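Side-chain contact in succinylglutamate desuccinylase/aspartoacylase (Ruegeria sp. TM1040, PDB 3NA6), which probably hydrolyses an amide bond of an N-acylated amino acid, as zinc-dependent succinylglutamate desuccinylases and aspartoacylases do: residues Asn111-Gly116 against Thr121-Ile126. Sequence-based numbering, arbitrary orientation.
Sequences NRAFPG and TVTQKI
A113 and T123 make the apolar part of this contact, methyl against methyl: CB of A113 lies 3.9 Å from CG2 of T123. The T123 torsion (chi1 -61°) places CG2 anti to the backbone N, where it meets that methyl, while OG1 sits beside the N and forms its hydrogen bond with OD1 of D106.

Backbone meets backbone at G116. CA of G116 approaches O of Q124 at 3.4 Å with an angle of 131° at the hydrogen, the geometry of a CA-H...O contact. The positive phi of G116, 75°, by itself favours glycine.

The polar link runs through one water, which donates to O of A113 at 2.8 Å and accepts from NE2 of Q124, also at 2.8 Å. The other end of the amide turns back to the N-cap residue T121: OE1 of Q124 takes N of T121 at 3.0 Å, in the carbonyl plane and on a lone pair, with a fairly straight N-H...O angle of 160°. In return OG1 of T121 accepts a weak bond from N of Q124 at 3.4 Å. The two bonds make a capping box at the start of helix 122-134.

Alongside, F114 packs on A127 and F130 farther along that helix, its ring meets Y195, and a backbone hydrogen bond joins Q124 with R117. Between the two segments, which share no direct hydrogen bond, the contact rests on methyl packing, close backbone approach and a water; with OE1 engaged by N of T121, the amide is probably held with NE2 toward that water, consistent with capping and loop contact sharing one side chain.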
loop_
_atom_site.group_PDB
_atom_site.type_symbol
_atom_site.label_atom_id
_atom_site.label_comp_id
_atom_site.label_asym_id
_atom_site.label_seq_id
_atom_site.Cartn_x
_atom_site.Cartn_y
_atom_site.Cartn_z
ATOM N N ASN A 111 16.524 18.701 6.126
ATOM C CA ASN A 111 16.825 19.884 6.898
ATOM C C ASN A 111 17.187 19.614 8.338
ATOM O O ASN A 111 17.699 20.522 9.000
ATOM C CB ASN A 111 15.700 20.905 6.864
ATOM C CG ASN A 111 16.176 22.297 7.248
ATOM O OD1 ASN A 111 17.290 22.701 6.904
ATOM N ND2 ASN A 111 15.346 23.032 7.987
ATOM N N ARG A 112 16.945 18.405 8.833
ATOM C CA ARG A 112 17.387 18.029 10.178
ATOM C C ARG A 112 18.372 16.847 10.166
ATOM O O ARG A 112 18.571 16.207 11.190
ATOM C CB ARG A 112 16.159 17.728 11.064
ATOM C CG ARG A 112 15.008 18.743 10.861
ATOM C CD ARG A 112 14.194 19.040 12.140
ATOM N NE ARG A 112 12.966 19.787 11.860
ATOM C CZ ARG A 112 11.743 19.385 12.201
ATOM N NH1 ARG A 112 11.563 18.249 12.865
ATOM N NH2 ARG A 112 10.697 20.138 11.895
ATOM N N ALA A 113 18.998 16.575 9.014
ATOM C CA ALA A 113 19.900 15.425 8.861
ATOM C C ALA A 113 21.390 15.724 9.082
ATOM O O ALA A 113 22.220 14.813 9.026
ATOM C CB ALA A 113 19.674 14.754 7.484
ATOM N N PHE A 114 21.731 16.975 9.352
ATOM C CA PHE A 114 23.144 17.409 9.406
ATOM C C PHE A 114 23.796 17.083 10.761
ATOM O O PHE A 114 23.127 17.105 11.779
ATOM C CB PHE A 114 23.259 18.884 9.013
ATOM C CG PHE A 114 23.159 19.073 7.538
ATOM C CD1 PHE A 114 21.921 19.030 6.905
ATOM C CD2 PHE A 114 24.297 19.140 6.766
ATOM C CE1 PHE A 114 21.831 19.099 5.542
ATOM C CE2 PHE A 114 24.205 19.225 5.381
ATOM C CZ PHE A 114 22.963 19.201 4.783
ATOM N N PRO A 115 25.092 16.717 10.761
ATOM C CA PRO A 115 26.033 16.719 9.647
ATOM C C PRO A 115 25.957 15.477 8.727
ATOM O O PRO A 115 26.670 15.415 7.748
ATOM C CB PRO A 115 27.371 16.756 10.357
ATOM C CG PRO A 115 27.130 15.966 11.598
ATOM C CD PRO A 115 25.754 16.334 12.018
ATOM N N GLY A 116 25.086 14.521 9.020
ATOM C CA GLY A 116 24.945 13.343 8.173
ATOM C C GLY A 116 26.110 12.386 8.358
ATOM O O GLY A 116 26.934 12.543 9.246
ATOM N N THR A 121 21.788 6.490 5.713
ATOM C CA THR A 121 20.691 6.496 4.750
ATOM C C THR A 121 21.012 7.438 3.587
ATOM O O THR A 121 21.948 8.212 3.664
ATOM C CB THR A 121 19.356 6.930 5.426
ATOM O OG1 THR A 121 19.429 8.307 5.852
ATOM C CG2 THR A 121 19.045 6.012 6.598
ATOM N N VAL A 122 20.263 7.330 2.491
ATOM C CA VAL A 122 20.441 8.237 1.352
ATOM C C VAL A 122 20.450 9.711 1.827
ATOM O O VAL A 122 21.343 10.485 1.475
ATOM C CB VAL A 122 19.399 7.984 0.248
ATOM C CG1 VAL A 122 19.433 9.102 -0.752
ATOM C CG2 VAL A 122 19.715 6.612 -0.453
ATOM N N THR A 123 19.471 10.084 2.639
ATOM C CA THR A 123 19.351 11.476 3.107
ATOM C C THR A 123 20.588 11.905 3.905
ATOM O O THR A 123 21.077 13.015 3.774
ATOM C CB THR A 123 18.044 11.659 3.914
ATOM O OG1 THR A 123 16.908 11.371 3.055
ATOM C CG2 THR A 123 17.905 13.106 4.444
ATOM N N GLN A 124 21.099 11.004 4.734
ATOM C CA GLN A 124 22.291 11.272 5.517
ATOM C C GLN A 124 23.537 11.414 4.654
ATOM O O GLN A 124 24.406 12.211 4.977
ATOM C CB GLN A 124 22.519 10.171 6.548
ATOM C CG GLN A 124 21.459 10.130 7.591
ATOM C CD GLN A 124 21.706 9.082 8.611
ATOM O OE1 GLN A 124 21.936 7.907 8.298
ATOM N NE2 GLN A 124 21.704 9.501 9.861
ATOM N N LYS A 125 23.637 10.598 3.609
ATOM C CA LYS A 125 24.748 10.662 2.628
ATOM C C LYS A 125 24.727 11.982 1.821
ATOM O O LYS A 125 25.775 12.599 1.611
ATOM C CB LYS A 125 24.712 9.455 1.684
ATOM C CG LYS A 125 25.072 8.098 2.383
ATOM C CD LYS A 125 24.679 6.933 1.498
ATOM C CE LYS A 125 25.502 5.704 1.697
ATOM N NZ LYS A 125 24.868 4.558 0.982
ATOM N N ILE A 126 23.535 12.454 1.447
ATOM C CA ILE A 126 23.378 13.790 0.865
ATOM C C ILE A 126 23.920 14.854 1.824
ATOM O O ILE A 126 24.757 15.688 1.443
ATOM C CB ILE A 126 21.913 14.097 0.450
ATOM C CG1 ILE A 126 21.456 13.136 -0.651
ATOM C CG2 ILE A 126 21.763 15.505 -0.058
ATOM C CD1 ILE A 126 19.926 13.239 -1.023
HETATM O O HOH W 1 21.657 12.301 10.062
#